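Local coordinates for protein small COPII coat GTPase SAR1 (Encephalitozoon cuniculi, PDB 6VS4) that belongs to the ADP-ribosylation factor family of small Ras-like P-loop proteins and carries GDP and a magnesium ion in this model, at residues L45-A50 against V119-E124; S63-M68 against I78-L83; V141-N146 against Q184-F189. One frame throughout, in Å; residues are numbered along the deposited sequence.

Contact 1: residues L45-A50 against V119-E124; sequences LGIDNA and VERFQE. With GDP (guanosine-5'-diphosphate), chain D.
Arg121, at the N-cap position of helix 122-135, stretches out to Ile47 and Asp48, where the chain leads from strand 40-47 towards the bound GDP. Its CB already rests 4.0 Å from CD1 of Ile47. The chain then runs past the isoleucine and bends at chi3 (70°), and this bend lays the guanidinium flat against that same methyl: Ile47 CD1 sits over the centre of one face, 3.8 Å from Arg121 CZ. Around the rim of the group each nitrogen has an acceptor. NE points almost straight at Glu124 OE2, three residues on, in the first turn of the helix, in a weak, stretched salt bridge of 3.4 Å. NH1 makes a weak bond to the backbone O of Asp48. NH2 forms the short one, 2.8 Å to Asp48 OD1, and the oxygen lies in the guanidinium plane; seen from the aspartate, however, the donor comes from above the carboxylate, 41° out of its plane. Glu124 also packs through its aliphatic root, CB lying 4.0 Å from Ile47 CG2. Ile47 also touches Val125 and Ala128 of the same helix.

The loop fits the P-loop (Walker A) pattern of this family, and its residues Ile47 to Ala50 make a type II turn. On the side of that turn facing the ligand, Asn49 N gives a 2.7 Å hydrogen bond to GDP O1B. One guanidinium thus gathers two carboxylates, whose own charges would otherwise probably push apart, and ties the turn beside the diphosphate to the start of a helix by charge as well as by apolar contact.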
loop_
_atom_site.group_PDB
_atom_site.type_symbol
_atom_site.label_atom_id
_atom_site.label_comp_id
_atom_site.label_asym_id
_atom_site.label_seq_id
_atom_site.Cartn_x
_atom_site.Cartn_y
_atom_site.Cartn_z
ATOM N N LEU A 45 -17.030 -8.365 -30.632
ATOM C CA LEU A 45 -17.953 -9.275 -31.285
ATOM C C LEU A 45 -17.777 -10.686 -30.737
ATOM O O LEU A 45 -16.741 -11.033 -30.164
ATOM C CB LEU A 45 -17.733 -9.252 -32.806
ATOM C CG LEU A 45 -17.822 -7.875 -33.491
ATOM C CD1 LEU A 45 -17.354 -7.947 -34.941
ATOM C CD2 LEU A 45 -19.219 -7.287 -33.423
ATOM N N GLY A 46 -18.802 -11.505 -30.945
ATOM C CA GLY A 46 -18.838 -12.848 -30.400
ATOM C C GLY A 46 -20.251 -13.244 -30.033
ATOM O O GLY A 46 -21.130 -12.383 -29.963
ATOM N N ILE A 47 -20.500 -14.533 -29.800
ATOM C CA ILE A 47 -21.832 -14.937 -29.367
ATOM C C ILE A 47 -21.986 -14.543 -27.903
ATOM O O ILE A 47 -21.002 -14.197 -27.238
ATOM C CB ILE A 47 -22.084 -16.443 -29.598
ATOM C CG1 ILE A 47 -21.262 -17.287 -28.624
ATOM C CG2 ILE A 47 -21.809 -16.828 -31.053
ATOM C CD1 ILE A 47 -21.392 -18.764 -28.836
ATOM N N ASP A 48 -23.217 -14.571 -27.396
ATOM C CA ASP A 48 -23.472 -14.157 -26.022
ATOM C C ASP A 48 -22.777 -15.085 -25.027
ATOM O O ASP A 48 -22.528 -16.262 -25.309
ATOM C CB ASP A 48 -24.974 -14.148 -25.744
ATOM C CG ASP A 48 -25.607 -15.489 -26.012
ATOM O OD1 ASP A 48 -25.704 -15.861 -27.201
ATOM O OD2 ASP A 48 -25.976 -16.185 -25.039
ATOM N N ASN A 49 -22.471 -14.536 -23.846
ATOM C CA ASN A 49 -21.801 -15.207 -22.731
ATOM C C ASN A 49 -20.309 -15.412 -22.978
ATOM O O ASN A 49 -19.653 -16.129 -22.210
ATOM C CB ASN A 49 -22.476 -16.548 -22.395
ATOM C CG ASN A 49 -22.295 -16.962 -20.943
ATOM O OD1 ASN A 49 -22.750 -16.274 -20.028
ATOM N ND2 ASN A 49 -21.672 -18.119 -20.727
ATOM N N ALA A 50 -19.747 -14.806 -24.028
ATOM C CA ALA A 50 -18.323 -14.969 -24.313
ATOM C C ALA A 50 -17.433 -14.109 -23.415
ATOM O O ALA A 50 -16.260 -14.447 -23.220
ATOM C CB ALA A 50 -18.039 -14.644 -25.781
ATOM N N VAL A 119 -17.929 -25.668 -25.514
ATOM C CA VAL A 119 -17.571 -26.383 -26.738
ATOM C C VAL A 119 -18.793 -26.699 -27.591
ATOM O O VAL A 119 -18.702 -26.711 -28.824
ATOM C CB VAL A 119 -16.782 -27.663 -26.404
ATOM C CG1 VAL A 119 -15.487 -27.306 -25.673
ATOM C CG2 VAL A 119 -17.628 -28.609 -25.579
ATOM N N GLU A 120 -19.952 -26.947 -26.973
ATOM C CA GLU A 120 -21.134 -27.337 -27.741
ATOM C C GLU A 120 -21.619 -26.233 -28.673
ATOM O O GLU A 120 -22.284 -26.530 -29.675
ATOM C CB GLU A 120 -22.253 -27.788 -26.800
ATOM C CG GLU A 120 -21.911 -29.053 -26.002
ATOM C CD GLU A 120 -21.468 -30.226 -26.882
ATOM O OE1 GLU A 120 -22.062 -30.429 -27.966
ATOM O OE2 GLU A 120 -20.526 -30.949 -26.487
ATOM N N ARG A 121 -21.310 -24.971 -28.366
ATOM C CA ARG A 121 -21.738 -23.840 -29.176
ATOM C C ARG A 121 -20.654 -23.383 -30.144
ATOM O O ARG A 121 -20.735 -22.271 -30.677
ATOM C CB ARG A 121 -22.173 -22.689 -28.270
ATOM C CG ARG A 121 -23.318 -23.060 -27.335
ATOM C CD ARG A 121 -23.634 -21.939 -26.373
ATOM N NE ARG A 121 -24.240 -20.789 -27.028
ATOM C CZ ARG A 121 -24.289 -19.577 -26.486
ATOM N NH1 ARG A 121 -23.754 -19.362 -25.291
ATOM N NH2 ARG A 121 -24.864 -18.579 -27.144
ATOM N N PHE A 122 -19.660 -24.238 -30.409
ATOM C CA PHE A 122 -18.588 -23.902 -31.339
ATOM C C PHE A 122 -19.095 -23.734 -32.763
ATOM O O PHE A 122 -18.450 -23.048 -33.563
ATOM C CB PHE A 122 -17.496 -24.971 -31.301
ATOM C CG PHE A 122 -16.473 -24.756 -30.220
ATOM C CD1 PHE A 122 -16.508 -23.619 -29.433
ATOM C CD2 PHE A 122 -15.479 -25.695 -29.986
ATOM C CE1 PHE A 122 -15.561 -23.417 -28.431
ATOM C CE2 PHE A 122 -14.532 -25.501 -28.990
ATOM C CZ PHE A 122 -14.575 -24.364 -28.210
ATOM N N GLN A 123 -20.228 -24.354 -33.097
ATOM C CA GLN A 123 -20.807 -24.172 -34.423
ATOM C C GLN A 123 -21.352 -22.760 -34.599
ATOM O O GLN A 123 -21.187 -22.157 -35.666
ATOM C CB GLN A 123 -21.897 -25.215 -34.661
ATOM C CG GLN A 123 -22.395 -25.254 -36.094
ATOM C CD GLN A 123 -21.280 -25.512 -37.088
ATOM O OE1 GLN A 123 -20.314 -26.211 -36.790
ATOM N NE2 GLN A 123 -21.412 -24.946 -38.281
ATOM N N GLU A 124 -21.993 -22.210 -33.564
ATOM C CA GLU A 124 -22.380 -20.802 -33.613
ATOM C C GLU A 124 -21.160 -19.904 -33.749
ATOM O O GLU A 124 -21.184 -18.926 -34.502
ATOM C CB GLU A 124 -23.159 -20.408 -32.360
ATOM C CG GLU A 124 -24.398 -21.211 -32.073
ATOM C CD GLU A 124 -25.151 -20.659 -30.882
ATOM O OE1 GLU A 124 -25.257 -19.419 -30.776
ATOM O OE2 GLU A 124 -25.627 -21.460 -30.051
HETATM P PB GDP D . -21.444 -11.235 -23.083
HETATM O O1B GDP D . -22.794 -11.884 -23.439
HETATM O O2B GDP D . -21.557 -9.752 -22.885
HETATM O O3B GDP D . -20.423 -11.650 -24.145
HETATM O O3A GDP D . -20.936 -11.920 -21.742
HETATM P PA GDP D . -20.522 -11.371 -20.312
HETATM O O1A GDP D . -21.806 -10.966 -19.606
HETATM O O2A GDP D . -19.471 -10.337 -20.411
HETATM O "O5'" GDP D . -19.980 -12.659 -19.542
HETATM C "C5'" GDP D . -20.790 -13.806 -19.211
HETATM C "C4'" GDP D . -20.222 -14.484 -17.989
HETATM O "O4'" GDP D . -18.897 -14.982 -18.287
HETATM C "C3'" GDP D . -20.092 -13.599 -16.744
HETATM O "O3'" GDP D . -20.616 -14.242 -15.588
HETATM C "C2'" GDP D . -18.581 -13.372 -16.627
HETATM O "O2'" GDP D . -18.188 -13.222 -15.269
HETATM C "C1'" GDP D . -18.051 -14.683 -17.196
HETATM N N9 GDP D . -16.664 -14.618 -17.681
HETATM C C8 GDP D . -16.114 -13.713 -18.552
HETATM N N7 GDP D . -14.836 -13.921 -18.772
HETATM C C5 GDP D . -14.528 -15.024 -17.992
HETATM C C6 GDP D . -13.285 -15.711 -17.767
HETATM O O6 GDP D . -12.199 -15.478 -18.291
HETATM N N1 GDP D . -13.420 -16.751 -16.871
HETATM C C2 GDP D . -14.592 -17.127 -16.271
HETATM N N2 GDP D . -14.539 -18.169 -15.438
HETATM N N3 GDP D . -15.752 -16.509 -16.475
HETATM C C4 GDP D . -15.646 -15.468 -17.324
#

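Contact 2: residues S63-M68 against I78-L83; sequences STDVYM and IEIGNL
Asp65 OD1 accepts from two donors, a water and Thr64 OG1. The water, 2.6 Å from Asp65 OD1, also bridges to Gly81, accepting from Gly81 N at 3.0 Å, while the Thr64 bond, from within the same segment, is weak. The other oxygen, OD2, is turned to Ser61 N and also brushes Ile80 CG2. Two more waters stand between the backbones. One joins Val66 N to Glu79 O; the next takes a 2.6 Å bond from Glu79 N and donates to Val66 O. Just before the short outer strand 67-68, water thus takes the place of direct backbone bonds between Val66 and Glu79 of strand 75-80. Strands 75-80 and 83-90 form the hairpin known in ARF-family proteins as the interswitch; its type II' turn runs from Ile80 to Leu83, with Gly81 taking the positive phi. Beyond the waters the contact turns apolar. Ile78 lies over one face of the Tyr67 ring, CB 3.8 Å from CD2, and with CG1 anti to the backbone N (chi1 -179°) it sends CD1 on to Asp65 CB, 3.7 Å away. Tyr67 OH is hydrogen-bonded to Asn57 OD1.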
loop_
_atom_site.group_PDB
_atom_site.type_symbol
_atom_site.label_atom_id
_atom_site.label_comp_id
_atom_site.label_asym_id
_atom_site.label_seq_id
_atom_site.Cartn_x
_atom_site.Cartn_y
_atom_site.Cartn_z
ATOM N N SER A 63 -15.873 6.516 -13.502
ATOM C CA SER A 63 -16.102 7.926 -13.206
ATOM C C SER A 63 -16.447 8.726 -14.459
ATOM O O SER A 63 -17.354 9.564 -14.436
ATOM C CB SER A 63 -14.870 8.520 -12.518
ATOM O OG SER A 63 -13.676 8.074 -13.139
ATOM N N THR A 64 -15.716 8.505 -15.554
ATOM C CA THR A 64 -15.830 9.358 -16.730
ATOM C C THR A 64 -16.562 8.733 -17.912
ATOM O O THR A 64 -17.063 9.477 -18.761
ATOM C CB THR A 64 -14.431 9.803 -17.193
ATOM O OG1 THR A 64 -13.668 8.663 -17.605
ATOM C CG2 THR A 64 -13.699 10.486 -16.057
ATOM N N ASP A 65 -16.637 7.407 -18.004
ATOM C CA ASP A 65 -17.173 6.736 -19.183
ATOM C C ASP A 65 -18.573 6.198 -18.908
ATOM O O ASP A 65 -18.800 5.521 -17.901
ATOM C CB ASP A 65 -16.231 5.618 -19.621
ATOM C CG ASP A 65 -14.785 6.076 -19.665
ATOM O OD1 ASP A 65 -14.532 7.203 -20.144
ATOM O OD2 ASP A 65 -13.904 5.316 -19.212
ATOM N N VAL A 66 -19.502 6.478 -19.819
ATOM C CA VAL A 66 -20.919 6.198 -19.617
ATOM C C VAL A 66 -21.461 5.457 -20.836
ATOM O O VAL A 66 -21.302 5.917 -21.974
ATOM C CB VAL A 66 -21.708 7.502 -19.378
ATOM C CG1 VAL A 66 -23.194 7.235 -19.279
ATOM C CG2 VAL A 66 -21.206 8.194 -18.123
ATOM N N TYR A 67 -22.121 4.324 -20.593
ATOM C CA TYR A 67 -22.785 3.606 -21.672
ATOM C C TYR A 67 -23.909 4.454 -22.254
ATOM O O TYR A 67 -24.629 5.145 -21.526
ATOM C CB TYR A 67 -23.347 2.274 -21.168
ATOM C CG TYR A 67 -22.346 1.140 -21.071
ATOM C CD1 TYR A 67 -21.736 0.820 -19.863
ATOM C CD2 TYR A 67 -22.020 0.382 -22.190
ATOM C CE1 TYR A 67 -20.825 -0.221 -19.773
ATOM C CE2 TYR A 67 -21.114 -0.672 -22.113
ATOM C CZ TYR A 67 -20.520 -0.968 -20.903
ATOM O OH TYR A 67 -19.619 -2.012 -20.821
ATOM N N MET A 68 -24.057 4.398 -23.579
ATOM C CA MET A 68 -25.131 5.122 -24.243
ATOM C C MET A 68 -26.256 4.155 -24.571
ATOM O O MET A 68 -25.997 2.996 -24.919
ATOM C CB MET A 68 -24.646 5.771 -25.543
ATOM C CG MET A 68 -23.450 6.707 -25.395
ATOM S SD MET A 68 -23.739 8.211 -24.450
ATOM C CE MET A 68 -22.381 9.229 -25.039
ATOM N N ILE A 78 -20.148 2.477 -25.782
ATOM C CA ILE A 78 -19.553 3.362 -24.785
ATOM C C ILE A 78 -18.283 3.967 -25.368
ATOM O O ILE A 78 -17.501 3.285 -26.039
ATOM C CB ILE A 78 -19.264 2.617 -23.465
ATOM C CG1 ILE A 78 -18.656 3.571 -22.429
ATOM C CG2 ILE A 78 -18.335 1.447 -23.714
ATOM C CD1 ILE A 78 -18.365 2.917 -21.105
ATOM N N GLU A 79 -18.083 5.254 -25.117
ATOM C CA GLU A 79 -16.879 5.952 -25.541
ATOM C C GLU A 79 -15.889 5.967 -24.386
ATOM O O GLU A 79 -16.154 6.574 -23.344
ATOM C CB GLU A 79 -17.202 7.374 -25.986
ATOM C CG GLU A 79 -18.269 7.419 -27.053
ATOM C CD GLU A 79 -18.135 8.612 -27.960
ATOM O OE1 GLU A 79 -17.139 9.355 -27.822
ATOM O OE2 GLU A 79 -19.029 8.804 -28.811
ATOM N N ILE A 80 -14.755 5.302 -24.575
ATOM C CA ILE A 80 -13.686 5.271 -23.585
ATOM C C ILE A 80 -12.498 6.049 -24.130
ATOM O O ILE A 80 -11.631 5.480 -24.804
ATOM C CB ILE A 80 -13.286 3.827 -23.252
ATOM C CG1 ILE A 80 -14.522 3.024 -22.834
ATOM C CG2 ILE A 80 -12.192 3.824 -22.187
ATOM C CD1 ILE A 80 -14.247 1.550 -22.645
ATOM N N GLY A 81 -12.452 7.352 -23.861
ATOM C CA GLY A 81 -11.438 8.172 -24.506
ATOM C C GLY A 81 -11.624 8.134 -26.012
ATOM O O GLY A 81 -12.719 8.379 -26.531
ATOM N N ASN A 82 -10.558 7.790 -26.731
ATOM C CA ASN A 82 -10.648 7.667 -28.180
ATOM C C ASN A 82 -11.200 6.319 -28.640
ATOM O O ASN A 82 -11.436 6.133 -29.838
ATOM C CB ASN A 82 -9.275 7.906 -28.806
ATOM C CG ASN A 82 -8.945 9.379 -28.919
ATOM O OD1 ASN A 82 -9.840 10.222 -28.998
ATOM N ND2 ASN A 82 -7.657 9.698 -28.932
ATOM N N LEU A 83 -11.411 5.381 -27.728
ATOM C CA LEU A 83 -11.957 4.075 -28.068
ATOM C C LEU A 83 -13.475 4.190 -28.156
ATOM O O LEU A 83 -14.151 4.388 -27.142
ATOM C CB LEU A 83 -11.528 3.049 -27.022
ATOM C CG LEU A 83 -11.358 1.584 -27.410
ATOM C CD1 LEU A 83 -10.765 0.801 -26.254
ATOM C CD2 LEU A 83 -12.678 0.981 -27.829
HETATM O O HOH W 1 -14.127 8.985 -21.972
HETATM O O HOH W 2 -18.234 7.924 -22.202
HETATM O O HOH W 3 -19.755 6.972 -24.082
#

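Contact 3: residues V141-N146 against Q184-F189; sequences VVVLMN and QVVKIF. With GDP (guanosine-5'-diphosphate), chain D.
Val141 to Leu144 and Val186 to Phe189 pair as neighbouring parallel strands of the central sheet of this Ras-like P-loop fold, 186-190 being the outermost strand on its side. Helices 155-159 and 162-172 lie in the connection between them, a beta-alpha-beta crossover. The strands run 4.7 Å apart at closest, with directions 20° from parallel.

Five backbone hydrogen bonds stitch them together. Val141 N gives to Val185 O, Lys187 N to Val141 O and Val143 N to Lys187 O, the last practically straight at the hydrogen. The shortest two are Phe189 N to Val143 O and Met145 N to Phe189 O, each 2.7 Å. CA-H...O contacts fill in, such as Val186 CA on Val141 O at 3.2 Å.

Apolar packing differs on the two faces. On the face carrying Val141, Val143, Val186 and Ile188, the branches touch across the strands, Val143 CG2 lying 4.1 Å from Val186 CG1; Met145, bent at chi2 (-74°), sets CG 3.6 Å from Ile188 CG2. Over the other face, Val142 CG2 approaches Phe189 CD1 to 3.5 Å and Leu144 CD2 rests on Phe189 CB. Ala208 of helix 204-223 touches both Val142 and Phe189, and Lys187 lays its chain beside Trp211.

Polar side chains mark the ends. Gln184 NE2 bonds to Ala139 O. Asn146 opens the sequence Asn-Lys-Ile-Asp, the guanine-recognition NKxD motif of this family; its OD1 accepts from Ile193 N, and its ND2 lies 2.9 Å from N7 of GDP.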
loop_
_atom_site.group_PDB
_atom_site.type_symbol
_atom_site.label_atom_id
_atom_site.label_comp_id
_atom_site.label_asym_id
_atom_site.label_seq_id
_atom_site.Cartn_x
_atom_site.Cartn_y
_atom_site.Cartn_z
ATOM N N VAL A 141 -8.251 -8.069 -37.065
ATOM C CA VAL A 141 -9.088 -8.841 -36.155
ATOM C C VAL A 141 -8.181 -9.465 -35.106
ATOM O O VAL A 141 -7.293 -10.259 -35.438
ATOM C CB VAL A 141 -9.892 -9.932 -36.886
ATOM C CG1 VAL A 141 -10.706 -10.745 -35.884
ATOM C CG2 VAL A 141 -10.797 -9.329 -37.953
ATOM N N VAL A 142 -8.400 -9.113 -33.849
ATOM C CA VAL A 142 -7.743 -9.783 -32.738
ATOM C C VAL A 142 -8.755 -10.724 -32.096
ATOM O O VAL A 142 -9.912 -10.348 -31.865
ATOM C CB VAL A 142 -7.150 -8.774 -31.730
ATOM C CG1 VAL A 142 -8.223 -7.979 -31.016
ATOM C CG2 VAL A 142 -6.280 -9.496 -30.735
ATOM N N VAL A 143 -8.343 -11.969 -31.878
ATOM C CA VAL A 143 -9.208 -13.002 -31.325
ATOM C C VAL A 143 -8.765 -13.302 -29.899
ATOM O O VAL A 143 -7.596 -13.626 -29.652
ATOM C CB VAL A 143 -9.195 -14.273 -32.185
ATOM C CG1 VAL A 143 -10.018 -15.356 -31.519
ATOM C CG2 VAL A 143 -9.748 -13.965 -33.550
ATOM N N LEU A 144 -9.700 -13.191 -28.963
ATOM C CA LEU A 144 -9.463 -13.538 -27.570
ATOM C C LEU A 144 -10.113 -14.885 -27.296
ATOM O O LEU A 144 -11.340 -14.996 -27.267
ATOM C CB LEU A 144 -10.005 -12.457 -26.638
ATOM C CG LEU A 144 -9.428 -11.044 -26.851
ATOM C CD1 LEU A 144 -9.980 -10.040 -25.837
ATOM C CD2 LEU A 144 -7.925 -11.086 -26.808
ATOM N N MET A 145 -9.296 -15.915 -27.138
ATOM C CA MET A 145 -9.789 -17.184 -26.610
ATOM C C MET A 145 -9.891 -17.008 -25.099
ATOM O O MET A 145 -8.882 -16.991 -24.390
ATOM C CB MET A 145 -8.871 -18.335 -27.008
ATOM C CG MET A 145 -8.791 -18.579 -28.516
ATOM S SD MET A 145 -10.262 -19.359 -29.221
ATOM C CE MET A 145 -9.795 -19.518 -30.941
ATOM N N ASN A 146 -11.111 -16.828 -24.609
ATOM C CA ASN A 146 -11.359 -16.414 -23.236
ATOM C C ASN A 146 -11.779 -17.603 -22.379
ATOM O O ASN A 146 -12.149 -18.664 -22.887
ATOM C CB ASN A 146 -12.438 -15.324 -23.196
ATOM C CG ASN A 146 -12.549 -14.655 -21.837
ATOM O OD1 ASN A 146 -11.556 -14.484 -21.135
ATOM N ND2 ASN A 146 -13.766 -14.274 -21.459
ATOM N N GLN A 184 -5.534 -8.908 -44.912
ATOM C CA GLN A 184 -6.136 -8.723 -43.600
ATOM C C GLN A 184 -5.437 -9.593 -42.558
ATOM O O GLN A 184 -5.057 -10.733 -42.838
ATOM C CB GLN A 184 -7.624 -9.066 -43.663
ATOM C CG GLN A 184 -8.418 -8.669 -42.435
ATOM C CD GLN A 184 -9.850 -9.150 -42.500
ATOM O OE1 GLN A 184 -10.153 -10.142 -43.158
ATOM N NE2 GLN A 184 -10.746 -8.431 -41.838
ATOM N N VAL A 185 -5.267 -9.056 -41.347
ATOM C CA VAL A 185 -4.511 -9.738 -40.305
ATOM C C VAL A 185 -5.453 -10.264 -39.225
ATOM O O VAL A 185 -6.485 -9.659 -38.912
ATOM C CB VAL A 185 -3.425 -8.828 -39.688
ATOM C CG1 VAL A 185 -2.338 -8.550 -40.706
ATOM C CG2 VAL A 185 -4.019 -7.537 -39.173
ATOM N N VAL A 186 -5.080 -11.415 -38.661
ATOM C CA VAL A 186 -5.800 -12.071 -37.570
ATOM C C VAL A 186 -4.758 -12.610 -36.595
ATOM O O VAL A 186 -3.799 -13.264 -37.016
ATOM C CB VAL A 186 -6.703 -13.216 -38.091
ATOM C CG1 VAL A 186 -7.376 -13.962 -36.944
ATOM C CG2 VAL A 186 -7.759 -12.698 -39.073
ATOM N N LYS A 187 -4.935 -12.349 -35.298
ATOM C CA LYS A 187 -4.030 -12.906 -34.299
ATOM C C LYS A 187 -4.813 -13.367 -33.078
ATOM O O LYS A 187 -5.657 -12.631 -32.557
ATOM C CB LYS A 187 -2.949 -11.900 -33.884
ATOM C CG LYS A 187 -1.819 -12.566 -33.105
ATOM C CD LYS A 187 -0.605 -11.679 -32.939
ATOM C CE LYS A 187 0.448 -12.389 -32.096
ATOM N NZ LYS A 187 1.779 -11.727 -32.173
ATOM N N ILE A 188 -4.498 -14.574 -32.608
ATOM C CA ILE A 188 -5.230 -15.235 -31.532
ATOM C C ILE A 188 -4.474 -15.059 -30.224
ATOM O O ILE A 188 -3.259 -15.287 -30.160
ATOM C CB ILE A 188 -5.439 -16.727 -31.852
ATOM C CG1 ILE A 188 -6.236 -16.885 -33.146
ATOM C CG2 ILE A 188 -6.158 -17.439 -30.719
ATOM C CD1 ILE A 188 -6.251 -18.315 -33.661
ATOM N N PHE A 189 -5.188 -14.664 -29.176
ATOM C CA PHE A 189 -4.615 -14.557 -27.843
ATOM C C PHE A 189 -5.439 -15.388 -26.868
ATOM O O PHE A 189 -6.655 -15.530 -27.026
ATOM C CB PHE A 189 -4.555 -13.097 -27.368
ATOM C CG PHE A 189 -3.597 -12.232 -28.151
ATOM C CD1 PHE A 189 -3.952 -11.724 -29.389
ATOM C CD2 PHE A 189 -2.348 -11.908 -27.630
ATOM C CE1 PHE A 189 -3.079 -10.922 -30.101
ATOM C CE2 PHE A 189 -1.465 -11.108 -28.338
ATOM C CZ PHE A 189 -1.833 -10.609 -29.574
HETATM P PB GDP D . -21.444 -11.235 -23.083
HETATM O O1B GDP D . -22.794 -11.884 -23.439
HETATM O O2B GDP D . -21.557 -9.752 -22.885
HETATM O O3B GDP D . -20.423 -11.650 -24.145
HETATM O O3A GDP D . -20.936 -11.920 -21.742
HETATM P PA GDP D . -20.522 -11.371 -20.312
HETATM O O1A GDP D . -21.806 -10.966 -19.606
HETATM O O2A GDP D . -19.471 -10.337 -20.411
HETATM O "O5'" GDP D . -19.980 -12.659 -19.542
HETATM C "C5'" GDP D . -20.790 -13.806 -19.211
HETATM C "C4'" GDP D . -20.222 -14.484 -17.989
HETATM O "O4'" GDP D . -18.897 -14.982 -18.287
HETATM C "C3'" GDP D . -20.092 -13.599 -16.744
HETATM O "O3'" GDP D . -20.616 -14.242 -15.588
HETATM C "C2'" GDP D . -18.581 -13.372 -16.627
HETATM O "O2'" GDP D . -18.188 -13.222 -15.269
HETATM C "C1'" GDP D . -18.051 -14.683 -17.196
HETATM N N9 GDP D . -16.664 -14.618 -17.681
HETATM C C8 GDP D . -16.114 -13.713 -18.552
HETATM N N7 GDP D . -14.836 -13.921 -18.772
HETATM C C5 GDP D . -14.528 -15.024 -17.992
HETATM C C6 GDP D . -13.285 -15.711 -17.767
HETATM O O6 GDP D . -12.199 -15.478 -18.291
HETATM N N1 GDP D . -13.420 -16.751 -16.871
HETATM C C2 GDP D . -14.592 -17.127 -16.271
HETATM N N2 GDP D . -14.539 -18.169 -15.438
HETATM N N3 GDP D . -15.752 -16.509 -16.475
HETATM C C4 GDP D . -15.646 -15.468 -17.324
#

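Overall arrangement
All three contacts reach one mixed sheet, at different places across it. Contacts 1 and 3 meet at the nucleotide: Ala50 O and Asn146 ND2 are 3.1 Å apart, a probable hydrogen bond that joins the diphosphate loop to the strand end at the base of GDP, though the contact centres are 15 Å apart. Contact 2 sits on the opposite border of the sheet from strand 186-190, its centre 26 Å from that of contact 1 and 23 Å from that of contact 3. In sequence it is nested inside the loop that contact 1 closes. Its Tyr67 side chain still comes within about 8 Å of both GDP and the magnesium ion.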